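Long-range contacts in 4-amino-4-deoxy-L-arabinose transferase or related glycosyltransferases of PMT family (Cupriavidus metallidurans, PDB 5EZM), which probably transfers 4-amino-4-deoxy-L-arabinose to lipid A as a membrane-embedded, zinc-binding glycosyltransferase of the GT-C fold: residues G283-F288 with K344-I349; A110-A115 with A154-T159; F296-A300 with Y442-M446; Y62-S66 with H92-V97. All coordinates share one frame; numbering follows the deposited sequence.

Interaction 1: G283-F288 with K344-I349; sequences GSVFYF and KLPGYI. With MPG ([(Z)-octadec-9-enyl] (2R)-2,3-bis(oxidanyl)propanoate), chain B; MPG ([(Z)-octadec-9-enyl] (2R)-2,3-bis(oxidanyl)propanoate), chain Q.
K344 runs past Y287 and F288 and ends on the backbone of G283. Its CB lies over one face of the Y287 ring, 4.0 Å from the ring centroid and 27° off the normal. This is a CH-pi contact. K344 CG lies 3.9 Å from F288 CE2. The next carbon, K344 CD, packs 3.6 Å from Y287 CB and also touches F288 CE2. K344 CE passes the carbonyl oxygen of S284. Chi2 and chi3 are extended, and the last torsion, chi4 64°, bends the amino group toward G283. There K344 NZ donates a hydrogen bond of 2.8 Å to G283 O. The donor stands above the carbonyl plane, 47° out of it. S341 O is a second partner of the same nitrogen.

The type I turn from S284 to Y287 leads into transmembrane helix 288-295 of this GT-C enzyme. The F288 ring turns its edge to L345 O, and its CD1 lies 3.5 Å from I349 CB. F335 and F338 of helix 323-339 also touch this ring. On the lipid side, C7 of MPG (chain B) lies near the plane of the Y287 ring, 3.7 Å from Y287 CD1.

The lysine thus packs its methylenes on aromatic carbon, while backbone carbonyls take its ammonium group, whose charge they would probably stabilise by their dipoles.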
loop_
_atom_site.group_PDB
_atom_site.type_symbol
_atom_site.label_atom_id
_atom_site.label_comp_id
_atom_site.label_asym_id
_atom_site.label_seq_id
_atom_site.Cartn_x
_atom_site.Cartn_y
_atom_site.Cartn_z
ATOM N N GLY A 283 -13.086 6.226 -14.792
ATOM C CA GLY A 283 -12.956 7.180 -13.700
ATOM C C GLY A 283 -12.697 8.574 -14.240
ATOM O O GLY A 283 -11.919 8.745 -15.181
ATOM N N SER A 284 -13.353 9.564 -13.640
ATOM C CA SER A 284 -13.233 10.936 -14.106
ATOM C C SER A 284 -11.818 11.463 -13.873
ATOM O O SER A 284 -11.012 10.880 -13.143
ATOM C CB SER A 284 -14.245 11.835 -13.399
ATOM O OG SER A 284 -13.866 12.059 -12.053
ATOM N N VAL A 285 -11.523 12.600 -14.508
ATOM C CA VAL A 285 -10.209 13.213 -14.363
ATOM C C VAL A 285 -10.014 13.782 -12.963
ATOM O O VAL A 285 -8.876 14.008 -12.542
ATOM C CB VAL A 285 -10.004 14.294 -15.444
ATOM C CG1 VAL A 285 -10.832 15.537 -15.137
ATOM C CG2 VAL A 285 -8.526 14.637 -15.601
ATOM N N PHE A 286 -11.099 14.005 -12.220
ATOM C CA PHE A 286 -11.026 14.494 -10.850
ATOM C C PHE A 286 -10.938 13.360 -9.828
ATOM O O PHE A 286 -11.174 13.590 -8.635
ATOM C CB PHE A 286 -12.235 15.379 -10.544
ATOM C CG PHE A 286 -12.612 16.298 -11.666
ATOM C CD1 PHE A 286 -11.915 17.473 -11.880
ATOM C CD2 PHE A 286 -13.670 15.988 -12.507
ATOM C CE1 PHE A 286 -12.263 18.321 -12.914
ATOM C CE2 PHE A 286 -14.023 16.829 -13.541
ATOM C CZ PHE A 286 -13.318 17.998 -13.746
ATOM N N TYR A 287 -10.591 12.149 -10.273
ATOM C CA TYR A 287 -10.643 10.978 -9.402
ATOM C C TYR A 287 -9.733 11.136 -8.188
ATOM O O TYR A 287 -10.137 10.833 -7.058
ATOM C CB TYR A 287 -10.272 9.731 -10.203
ATOM C CG TYR A 287 -10.183 8.456 -9.398
ATOM C CD1 TYR A 287 -11.321 7.732 -9.078
ATOM C CD2 TYR A 287 -8.953 7.966 -8.975
ATOM C CE1 TYR A 287 -11.244 6.565 -8.349
ATOM C CE2 TYR A 287 -8.863 6.798 -8.244
ATOM C CZ TYR A 287 -10.011 6.100 -7.932
ATOM O OH TYR A 287 -9.926 4.935 -7.203
ATOM N N PHE A 288 -8.510 11.614 -8.395
ATOM C CA PHE A 288 -7.518 11.704 -7.332
ATOM C C PHE A 288 -7.597 13.004 -6.542
ATOM O O PHE A 288 -6.727 13.253 -5.701
ATOM C CB PHE A 288 -6.110 11.542 -7.910
ATOM C CG PHE A 288 -5.838 10.179 -8.464
ATOM C CD1 PHE A 288 -5.575 9.115 -7.616
ATOM C CD2 PHE A 288 -5.839 9.958 -9.829
ATOM C CE1 PHE A 288 -5.318 7.855 -8.119
ATOM C CE2 PHE A 288 -5.585 8.698 -10.340
ATOM C CZ PHE A 288 -5.324 7.645 -9.484
ATOM N N LYS A 344 -7.429 3.813 -13.017
ATOM C CA LYS A 344 -7.192 4.632 -11.834
ATOM C C LYS A 344 -7.497 3.822 -10.584
ATOM O O LYS A 344 -8.614 3.322 -10.420
ATOM C CB LYS A 344 -8.043 5.905 -11.853
ATOM C CG LYS A 344 -7.770 6.827 -13.024
ATOM C CD LYS A 344 -8.471 8.156 -12.833
ATOM C CE LYS A 344 -8.429 8.986 -14.097
ATOM N NZ LYS A 344 -9.182 8.319 -15.194
ATOM N N LEU A 345 -6.504 3.692 -9.712
ATOM C CA LEU A 345 -6.641 3.133 -8.379
ATOM C C LEU A 345 -6.032 4.110 -7.385
ATOM O O LEU A 345 -5.066 4.808 -7.712
ATOM C CB LEU A 345 -5.947 1.768 -8.257
ATOM C CG LEU A 345 -6.617 0.528 -8.862
ATOM C CD1 LEU A 345 -6.640 0.577 -10.384
ATOM C CD2 LEU A 345 -5.901 -0.727 -8.391
ATOM N N PRO A 346 -6.579 4.189 -6.168
ATOM C CA PRO A 346 -6.110 5.226 -5.228
ATOM C C PRO A 346 -4.619 5.171 -4.940
ATOM O O PRO A 346 -3.947 6.211 -4.985
ATOM C CB PRO A 346 -6.951 4.961 -3.969
ATOM C CG PRO A 346 -7.478 3.569 -4.126
ATOM C CD PRO A 346 -7.659 3.369 -5.596
ATOM N N GLY A 347 -4.080 3.979 -4.670
ATOM C CA GLY A 347 -2.665 3.835 -4.370
ATOM C C GLY A 347 -1.738 4.461 -5.392
ATOM O O GLY A 347 -0.625 4.865 -5.035
ATOM N N TYR A 348 -2.177 4.570 -6.652
ATOM C CA TYR A 348 -1.356 5.203 -7.681
ATOM C C TYR A 348 -0.828 6.554 -7.220
ATOM O O TYR A 348 0.304 6.933 -7.544
ATOM C CB TYR A 348 -2.156 5.382 -8.976
ATOM C CG TYR A 348 -2.470 4.105 -9.724
ATOM C CD1 TYR A 348 -2.009 2.876 -9.275
ATOM C CD2 TYR A 348 -3.227 4.133 -10.889
ATOM C CE1 TYR A 348 -2.298 1.710 -9.956
ATOM C CE2 TYR A 348 -3.520 2.973 -11.580
ATOM C CZ TYR A 348 -3.053 1.763 -11.110
ATOM O OH TYR A 348 -3.341 0.603 -11.794
ATOM N N ILE A 349 -1.633 7.295 -6.450
ATOM C CA ILE A 349 -1.273 8.667 -6.111
ATOM C C ILE A 349 -0.369 8.758 -4.888
ATOM O O ILE A 349 0.127 9.852 -4.580
ATOM C CB ILE A 349 -2.546 9.517 -5.916
ATOM C CG1 ILE A 349 -2.289 10.954 -6.351
ATOM C CG2 ILE A 349 -3.014 9.486 -4.474
ATOM C CD1 ILE A 349 -1.697 11.058 -7.733
HETATM C C2 MPG B . -15.504 15.724 -7.240
HETATM C C3 MPG B . -14.628 14.661 -7.892
HETATM C C4 MPG B . -15.347 13.329 -8.036
HETATM C C5 MPG B . -14.402 12.187 -8.449
HETATM C C6 MPG B . -15.158 11.050 -9.155
HETATM C C7 MPG B . -14.230 9.902 -9.592
HETATM C C8 MPG B . -14.898 8.973 -10.636
HETATM C C1 MPG B . -14.735 17.020 -6.961
HETATM C C2 MPG Q . -12.069 14.122 1.610
HETATM C C3 MPG Q . -12.699 12.744 1.762
HETATM C C4 MPG Q . -12.080 11.719 0.822
HETATM C C5 MPG Q . -13.137 10.850 0.118
HETATM C C6 MPG Q . -12.512 9.922 -0.936
HETATM C C7 MPG Q . -13.459 9.660 -2.124
HETATM C C8 MPG Q . -12.718 9.016 -3.320
HETATM C C9 MPG Q . -13.435 9.258 -4.672
HETATM C C10 MPG Q . -12.637 8.665 -5.866
HETATM C C1 MPG Q . -12.598 15.123 2.638
#

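Interaction 2: A110-A115 with A154-T159; sequences ARLAVA and AAHFNT
A154 meets V114 through its carbonyl oxygen, which lies 4.0 Å from V114 CB. A155 presents its oxygen to the same helix. A155 O is 3.3 Å from V114 CG2, and A115 CA makes a CA-H...O contact to it. A115 N is also near, but its angle is too poor for a hydrogen bond. At H156 the backbone again does the touching: H156 O sits 3.2 Å from R111 CD and accepts a bond from R52. The imidazole of H156 turns elsewhere, to S152 O and the ring of W45.

Here helix 149-155 of the GT-C transmembrane bundle has just ended, and R111 holds the N-cap position of helix 112-133. The R111 chain bends at chi3, -101°, and its guanidinium reaches L49 O, R52 O and the carboxylate of E59. A leucine here is likely to leave E59 without its charged mate and the two carbonyls without their donor.

F157 O lies 3.7 Å from V114 CG1. N158 CB packs 3.8 Å from R111 CG, with the amide and guanidinium planes 87° apart. The N158 amide sits beside A110 O, but the angle at ND2 is too poor for a bond. N158 N donates to E59, and N158 OD1 has a weak bond from H92 NE2. T159 faces V114 CG1 with its carbonyl oxygen.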
loop_
_atom_site.group_PDB
_atom_site.type_symbol
_atom_site.label_atom_id
_atom_site.label_comp_id
_atom_site.label_asym_id
_atom_site.label_seq_id
_atom_site.Cartn_x
_atom_site.Cartn_y
_atom_site.Cartn_z
ATOM N N ALA A 110 3.388 -10.004 6.934
ATOM C CA ALA A 110 2.935 -9.749 5.574
ATOM C C ALA A 110 2.832 -8.261 5.266
ATOM O O ALA A 110 2.831 -7.884 4.088
ATOM C CB ALA A 110 1.586 -10.429 5.342
ATOM N N ARG A 111 2.743 -7.415 6.291
ATOM C CA ARG A 111 2.684 -5.970 6.124
ATOM C C ARG A 111 4.021 -5.301 6.395
ATOM O O ARG A 111 4.073 -4.077 6.541
ATOM C CB ARG A 111 1.607 -5.375 7.035
ATOM C CG ARG A 111 0.188 -5.767 6.634
ATOM C CD ARG A 111 -0.858 -4.974 7.391
ATOM N NE ARG A 111 -1.431 -5.730 8.495
ATOM C CZ ARG A 111 -2.658 -6.242 8.496
ATOM N NH1 ARG A 111 -3.451 -6.076 7.447
ATOM N NH2 ARG A 111 -3.094 -6.915 9.552
ATOM N N LEU A 112 5.105 -6.075 6.455
ATOM C CA LEU A 112 6.385 -5.523 6.886
ATOM C C LEU A 112 7.007 -4.645 5.804
ATOM O O LEU A 112 7.594 -3.597 6.106
ATOM C CB LEU A 112 7.325 -6.661 7.277
ATOM C CG LEU A 112 8.447 -6.303 8.246
ATOM C CD1 LEU A 112 7.865 -5.805 9.559
ATOM C CD2 LEU A 112 9.346 -7.507 8.477
ATOM N N ALA A 113 6.885 -5.054 4.538
ATOM C CA ALA A 113 7.473 -4.287 3.445
ATOM C C ALA A 113 6.892 -2.880 3.378
ATOM O O ALA A 113 7.626 -1.906 3.172
ATOM C CB ALA A 113 7.263 -5.018 2.121
ATOM N N VAL A 114 5.576 -2.748 3.561
ATOM C CA VAL A 114 4.968 -1.427 3.451
ATOM C C VAL A 114 5.289 -0.573 4.671
ATOM O O VAL A 114 5.444 0.650 4.554
ATOM C CB VAL A 114 3.450 -1.549 3.215
ATOM C CG1 VAL A 114 3.189 -2.221 1.883
ATOM C CG2 VAL A 114 2.787 -2.326 4.331
ATOM N N ALA A 115 5.408 -1.183 5.854
ATOM C CA ALA A 115 5.758 -0.407 7.041
ATOM C C ALA A 115 7.176 0.132 6.932
ATOM O O ALA A 115 7.424 1.324 7.176
ATOM C CB ALA A 115 5.600 -1.260 8.299
ATOM N N ALA A 154 -1.620 3.888 4.168
ATOM C CA ALA A 154 -0.973 3.115 3.114
ATOM C C ALA A 154 0.278 2.412 3.628
ATOM O O ALA A 154 0.620 1.324 3.155
ATOM C CB ALA A 154 -0.635 4.019 1.927
ATOM N N ALA A 155 0.958 3.010 4.609
ATOM C CA ALA A 155 2.129 2.379 5.203
ATOM C C ALA A 155 1.770 1.165 6.047
ATOM O O ALA A 155 2.643 0.331 6.304
ATOM C CB ALA A 155 2.893 3.390 6.055
ATOM N N HIS A 156 0.514 1.047 6.486
ATOM C CA HIS A 156 0.076 -0.094 7.280
ATOM C C HIS A 156 -0.887 -1.005 6.526
ATOM O O HIS A 156 -1.564 -1.833 7.146
ATOM C CB HIS A 156 -0.563 0.383 8.583
ATOM C CG HIS A 156 0.424 0.900 9.576
ATOM N ND1 HIS A 156 1.211 2.004 9.335
ATOM C CD2 HIS A 156 0.765 0.456 10.809
ATOM C CE1 HIS A 156 1.989 2.224 10.379
ATOM N NE2 HIS A 156 1.737 1.299 11.288
ATOM N N PHE A 157 -0.956 -0.879 5.203
ATOM C CA PHE A 157 -1.876 -1.659 4.386
ATOM C C PHE A 157 -1.078 -2.363 3.301
ATOM O O PHE A 157 -0.470 -1.704 2.452
ATOM C CB PHE A 157 -2.956 -0.762 3.776
ATOM C CG PHE A 157 -4.061 -1.518 3.106
ATOM C CD1 PHE A 157 -5.106 -2.038 3.850
ATOM C CD2 PHE A 157 -4.057 -1.706 1.733
ATOM C CE1 PHE A 157 -6.127 -2.738 3.237
ATOM C CE2 PHE A 157 -5.077 -2.400 1.115
ATOM C CZ PHE A 157 -6.113 -2.919 1.869
ATOM N N ASN A 158 -1.086 -3.695 3.325
ATOM C CA ASN A 158 -0.197 -4.476 2.471
ATOM C C ASN A 158 -0.563 -4.353 0.996
ATOM O O ASN A 158 -1.376 -5.125 0.480
ATOM C CB ASN A 158 -0.204 -5.949 2.893
ATOM C CG ASN A 158 0.803 -6.776 2.124
ATOM O OD1 ASN A 158 1.763 -6.246 1.565
ATOM N ND2 ASN A 158 0.591 -8.086 2.093
ATOM N N THR A 159 0.051 -3.389 0.315
ATOM C CA THR A 159 -0.127 -3.200 -1.116
ATOM C C THR A 159 1.192 -2.711 -1.696
ATOM O O THR A 159 2.042 -2.179 -0.980
ATOM C CB THR A 159 -1.258 -2.209 -1.423
ATOM O OG1 THR A 159 -1.502 -2.184 -2.833
ATOM C CG2 THR A 159 -0.881 -0.811 -0.960
#

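Interaction 3: F296-A300 with Y442-M446; sequences FLPWA and YAMGM. With MPG ([(Z)-octadec-9-enyl] (2R)-2,3-bis(oxidanyl)propanoate), chain O.
The short 3-10 segment 297-300 lies against helix 435-456, with P298 CA and M446 CA 7.2 Å apart. Both belong to the transmembrane helix bundle of the GT-C fold. Y442 spans the gap. Its CG is anti to the backbone N, chi1 161°, and the ring extends toward P298. Y442 OH donates a hydrogen bond to P298 O, in the carbonyl plane and on a lone pair. A phenylalanine in its place would probably leave this buried carbonyl without its donor.

The edge of the Y442 ring also points to the face of W299 in an offset edge-to-face pair. The centroid of the W299 six-membered ring is 5.5 Å from that of Y442, and the planes meet at 61°. W372 of helix 369-389 makes a further edge-to-face pair with Y442. M446 CG packs 3.8 Å from P298 CB and lies over one face of the Y442 ring, toward its rim. A147 of helix 135-147 touches P298, W299, A443 and M446. W299 NE1 is bonded to A144 O of that helix. Next to that N-H on the indole edge, A443 CB lies near the ring plane, 4.3 Å from W299 CZ2.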
loop_
_atom_site.group_PDB
_atom_site.type_symbol
_atom_site.label_atom_id
_atom_site.label_comp_id
_atom_site.label_asym_id
_atom_site.label_seq_id
_atom_site.Cartn_x
_atom_site.Cartn_y
_atom_site.Cartn_z
ATOM N N PHE A 296 -4.064 13.958 2.619
ATOM C CA PHE A 296 -3.207 14.968 3.225
ATOM C C PHE A 296 -4.035 15.907 4.096
ATOM O O PHE A 296 -3.741 17.101 4.196
ATOM C CB PHE A 296 -2.454 15.744 2.146
ATOM C CG PHE A 296 -1.079 16.182 2.556
ATOM C CD1 PHE A 296 -0.097 15.246 2.847
ATOM C CD2 PHE A 296 -0.756 17.529 2.628
ATOM C CE1 PHE A 296 1.175 15.644 3.218
ATOM C CE2 PHE A 296 0.515 17.932 2.993
ATOM C CZ PHE A 296 1.482 16.986 3.290
ATOM N N LEU A 297 -5.075 15.362 4.735
ATOM C CA LEU A 297 -6.112 16.196 5.341
ATOM C C LEU A 297 -5.601 17.099 6.459
ATOM O O LEU A 297 -5.925 18.299 6.439
ATOM C CB LEU A 297 -7.261 15.305 5.825
ATOM C CG LEU A 297 -8.502 16.019 6.364
ATOM C CD1 LEU A 297 -9.119 16.911 5.298
ATOM C CD2 LEU A 297 -9.510 15.005 6.861
ATOM N N PRO A 298 -4.829 16.624 7.445
ATOM C CA PRO A 298 -4.385 17.530 8.518
ATOM C C PRO A 298 -3.560 18.716 8.036
ATOM O O PRO A 298 -3.322 19.637 8.828
ATOM C CB PRO A 298 -3.562 16.614 9.440
ATOM C CG PRO A 298 -3.235 15.418 8.622
ATOM C CD PRO A 298 -4.400 15.239 7.709
ATOM N N TRP A 299 -3.130 18.735 6.774
ATOM C CA TRP A 299 -2.388 19.860 6.223
ATOM C C TRP A 299 -3.141 20.560 5.098
ATOM O O TRP A 299 -2.572 21.440 4.438
ATOM C CB TRP A 299 -1.012 19.401 5.730
ATOM C CG TRP A 299 -0.316 18.457 6.674
ATOM C CD1 TRP A 299 -0.002 17.147 6.442
ATOM C CD2 TRP A 299 0.141 18.748 8.002
ATOM N NE1 TRP A 299 0.626 16.609 7.538
ATOM C CE2 TRP A 299 0.726 17.569 8.509
ATOM C CE3 TRP A 299 0.117 19.890 8.809
ATOM C CZ2 TRP A 299 1.278 17.500 9.790
ATOM C CZ3 TRP A 299 0.665 19.819 10.078
ATOM C CH2 TRP A 299 1.240 18.633 10.555
ATOM N N ALA A 300 -4.408 20.200 4.868
ATOM C CA ALA A 300 -5.164 20.805 3.774
ATOM C C ALA A 300 -5.209 22.323 3.902
ATOM O O ALA A 300 -5.113 23.042 2.898
ATOM C CB ALA A 300 -6.577 20.226 3.728
ATOM N N TYR A 442 0.072 17.933 17.689
ATOM C CA TYR A 442 -1.056 17.858 16.763
ATOM C C TYR A 442 -0.893 16.698 15.785
ATOM O O TYR A 442 -1.822 15.908 15.575
ATOM C CB TYR A 442 -1.180 19.195 16.032
ATOM C CG TYR A 442 -1.977 19.195 14.748
ATOM C CD1 TYR A 442 -3.335 19.471 14.753
ATOM C CD2 TYR A 442 -1.359 18.963 13.524
ATOM C CE1 TYR A 442 -4.063 19.494 13.579
ATOM C CE2 TYR A 442 -2.076 18.982 12.346
ATOM C CZ TYR A 442 -3.428 19.248 12.380
ATOM O OH TYR A 442 -4.148 19.269 11.210
ATOM N N ALA A 443 0.294 16.570 15.186
ATOM C CA ALA A 443 0.545 15.481 14.249
ATOM C C ALA A 443 0.463 14.125 14.938
ATOM O O ALA A 443 -0.028 13.154 14.349
ATOM C CB ALA A 443 1.910 15.659 13.587
ATOM N N MET A 444 0.951 14.032 16.180
ATOM C CA MET A 444 0.816 12.784 16.926
ATOM C C MET A 444 -0.652 12.440 17.161
ATOM O O MET A 444 -1.060 11.278 17.018
ATOM C CB MET A 444 1.565 12.880 18.253
ATOM C CG MET A 444 1.329 11.707 19.188
ATOM S SD MET A 444 1.949 10.142 18.542
ATOM C CE MET A 444 3.720 10.387 18.659
ATOM N N GLY A 445 -1.462 13.440 17.512
ATOM C CA GLY A 445 -2.884 13.197 17.685
ATOM C C GLY A 445 -3.551 12.731 16.407
ATOM O O GLY A 445 -4.361 11.803 16.422
ATOM N N MET A 446 -3.213 13.366 15.281
ATOM C CA MET A 446 -3.767 12.948 13.996
ATOM C C MET A 446 -3.362 11.520 13.666
ATOM O O MET A 446 -4.197 10.704 13.258
ATOM C CB MET A 446 -3.310 13.903 12.893
ATOM C CG MET A 446 -3.963 15.260 12.960
ATOM S SD MET A 446 -5.738 15.115 12.724
ATOM C CE MET A 446 -6.313 16.392 13.830
HETATM C C2 MPG O . -7.452 23.314 -0.170
HETATM C C3 MPG O . -8.125 24.353 0.721
HETATM C C4 MPG O . -7.113 25.202 1.477
HETATM C C5 MPG O . -7.760 26.327 2.302
HETATM C C6 MPG O . -6.736 27.382 2.751
HETATM C C7 MPG O . -7.412 28.667 3.266
HETATM C C8 MPG O . -6.452 29.882 3.278
HETATM C C1 MPG O . -8.448 22.533 -1.030
#

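Interaction 4: Y62-S66 with H92-V97; sequences YAEIS and HMWVTV
S66 packs against M93, T96 and V97. Its OG lies 3.4 Å from M93 CG and also touches T96 CB. S66 CB meets the methyl group T96 CG2, and V97 CG2 packs on the carbonyl of S66. Beside this cluster, I65 CG2 is 3.6 Å from M93 CG. The M93 chain bends at chi2, 71°, which turns its sulfur toward the Y62 ring. M93 SD is 5.4 Å from the centroid of that ring and approaches it obliquely, a Met-aromatic contact. Y62 CB in turn sits 4.0 Å from H92 NE2, and the Y62 and H92 rings lie with their planes 56° apart.

The local axes of helix 62-66 and helix 92-97 approach to 9.2 Å and cross at -70°. The two parent helices, 58-72 and 91-103, lie in the chain between transmembrane helices 31-47 and 112-133. This is consistent with the juxtamembrane helices of the first extracytoplasmic loop of GT-C enzymes.

Bonds within each helix hold the polar groups. S66 OG is anti to the carbonyl carbon and donates to Y62 O at 3.0 Å. S66 N bonds the same oxygen from the opposite face of its plane. T96 repeats the pattern: T96 OG1 donates to H92 O at 2.9 Å, and T96 N comes from the other face. Both hydroxyls are thereby fixed in rotation. Further out, H92 ND1 is bonded to T163 OG1. Y100 OH is bonded to A63 O, so a second tyrosine ties the two helices together.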
loop_
_atom_site.group_PDB
_atom_site.type_symbol
_atom_site.label_atom_id
_atom_site.label_comp_id
_atom_site.label_asym_id
_atom_site.label_seq_id
_atom_site.Cartn_x
_atom_site.Cartn_y
_atom_site.Cartn_z
ATOM N N TYR A 62 -0.924 -10.394 -2.006
ATOM C CA TYR A 62 0.526 -10.306 -1.889
ATOM C C TYR A 62 1.046 -11.145 -0.728
ATOM O O TYR A 62 2.137 -11.725 -0.825
ATOM C CB TYR A 62 0.944 -8.841 -1.766
ATOM C CG TYR A 62 0.521 -8.042 -2.977
ATOM C CD1 TYR A 62 0.809 -8.493 -4.260
ATOM C CD2 TYR A 62 -0.205 -6.867 -2.844
ATOM C CE1 TYR A 62 0.411 -7.785 -5.374
ATOM C CE2 TYR A 62 -0.610 -6.147 -3.958
ATOM C CZ TYR A 62 -0.299 -6.612 -5.220
ATOM O OH TYR A 62 -0.696 -5.904 -6.331
ATOM N N ALA A 63 0.274 -11.253 0.358
ATOM C CA ALA A 63 0.694 -12.117 1.456
ATOM C C ALA A 63 0.763 -13.572 1.012
ATOM O O ALA A 63 1.671 -14.312 1.414
ATOM C CB ALA A 63 -0.250 -11.964 2.646
ATOM N N GLU A 64 -0.178 -13.994 0.162
ATOM C CA GLU A 64 -0.225 -15.383 -0.281
ATOM C C GLU A 64 0.813 -15.669 -1.356
ATOM O O GLU A 64 1.471 -16.713 -1.316
ATOM C CB GLU A 64 -1.620 -15.736 -0.795
ATOM C CG GLU A 64 -1.689 -17.081 -1.515
ATOM C CD GLU A 64 -1.331 -18.266 -0.622
ATOM O OE1 GLU A 64 -1.337 -18.119 0.617
ATOM O OE2 GLU A 64 -1.047 -19.353 -1.162
ATOM N N ILE A 65 0.958 -14.771 -2.333
ATOM C CA ILE A 65 2.038 -14.912 -3.306
ATOM C C ILE A 65 3.371 -15.043 -2.585
ATOM O O ILE A 65 4.168 -15.948 -2.863
ATOM C CB ILE A 65 2.040 -13.724 -4.283
ATOM C CG1 ILE A 65 0.835 -13.804 -5.220
ATOM C CG2 ILE A 65 3.330 -13.697 -5.076
ATOM C CD1 ILE A 65 0.659 -12.592 -6.103
ATOM N N SER A 66 3.616 -14.154 -1.622
ATOM C CA SER A 66 4.859 -14.230 -0.864
ATOM C C SER A 66 4.954 -15.534 -0.084
ATOM O O SER A 66 6.040 -16.110 0.036
ATOM C CB SER A 66 4.977 -13.030 0.067
ATOM O OG SER A 66 5.126 -11.840 -0.686
ATOM N N HIS A 92 8.614 -6.418 -3.889
ATOM C CA HIS A 92 7.756 -6.475 -2.709
ATOM C C HIS A 92 7.684 -7.893 -2.158
ATOM O O HIS A 92 7.773 -8.106 -0.940
ATOM C CB HIS A 92 6.359 -5.956 -3.060
ATOM C CG HIS A 92 5.388 -5.996 -1.920
ATOM N ND1 HIS A 92 5.052 -4.875 -1.190
ATOM C CD2 HIS A 92 4.673 -7.017 -1.390
ATOM C CE1 HIS A 92 4.175 -5.205 -0.258
ATOM N NE2 HIS A 92 3.930 -6.500 -0.357
ATOM N N MET A 93 7.555 -8.880 -3.048
ATOM C CA MET A 93 7.496 -10.267 -2.602
ATOM C C MET A 93 8.830 -10.721 -2.027
ATOM O O MET A 93 8.859 -11.448 -1.031
ATOM C CB MET A 93 7.059 -11.173 -3.753
ATOM C CG MET A 93 5.558 -11.142 -4.001
ATOM S SD MET A 93 4.971 -9.589 -4.713
ATOM C CE MET A 93 5.306 -9.868 -6.450
ATOM N N TRP A 94 9.944 -10.304 -2.636
ATOM C CA TRP A 94 11.256 -10.621 -2.079
ATOM C C TRP A 94 11.365 -10.139 -0.638
ATOM O O TRP A 94 11.769 -10.896 0.258
ATOM C CB TRP A 94 12.354 -9.995 -2.936
ATOM C CG TRP A 94 12.513 -10.623 -4.276
ATOM C CD1 TRP A 94 11.972 -11.805 -4.700
ATOM C CD2 TRP A 94 13.267 -10.108 -5.378
ATOM N NE1 TRP A 94 12.346 -12.057 -6.001
ATOM C CE2 TRP A 94 13.140 -11.030 -6.440
ATOM C CE3 TRP A 94 14.040 -8.956 -5.572
ATOM C CZ2 TRP A 94 13.755 -10.835 -7.676
ATOM C CZ3 TRP A 94 14.651 -8.764 -6.804
ATOM C CH2 TRP A 94 14.502 -9.699 -7.839
ATOM N N VAL A 95 10.993 -8.880 -0.396
ATOM C CA VAL A 95 11.079 -8.328 0.954
ATOM C C VAL A 95 10.171 -9.102 1.900
ATOM O O VAL A 95 10.589 -9.517 2.989
ATOM C CB VAL A 95 10.740 -6.828 0.947
ATOM C CG1 VAL A 95 10.783 -6.273 2.362
ATOM C CG2 VAL A 95 11.704 -6.072 0.041
ATOM N N THR A 96 8.918 -9.324 1.488
ATOM C CA THR A 96 7.988 -10.049 2.346
ATOM C C THR A 96 8.510 -11.441 2.669
ATOM O O THR A 96 8.329 -11.932 3.787
ATOM C CB THR A 96 6.607 -10.137 1.691
ATOM O OG1 THR A 96 6.141 -8.823 1.350
ATOM C CG2 THR A 96 5.608 -10.791 2.645
ATOM N N VAL A 97 9.180 -12.085 1.711
ATOM C CA VAL A 97 9.671 -13.442 1.932
ATOM C C VAL A 97 10.836 -13.435 2.911
ATOM O O VAL A 97 10.948 -14.325 3.764
ATOM C CB VAL A 97 10.056 -14.108 0.598
ATOM C CG1 VAL A 97 10.891 -15.348 0.850
ATOM C CG2 VAL A 97 8.810 -14.483 -0.181
#

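In the fold
Interactions 2 and 4 form one continuous patch. Their centres are 11 Å apart, and A110 CB of interaction 2 lies 3.6 Å from A63 CB of interaction 4. Interactions 1 and 4 lie on opposite sides of the chain's centre, yet each comes within about 7 Å of a zinc ligand's side chain. The zinc site is E87, H268 and H270. The side chain of Y348 is about 7 Å from both that of H270 and bound phosphocholine, and that of Y62 about 7 Å from that of E87. Interaction 3 lies away from this site, with its centre 31 Å from that of interaction 4. Interactions 1 and 3 alternate along the chain and flank helix 288-295 at its two ends.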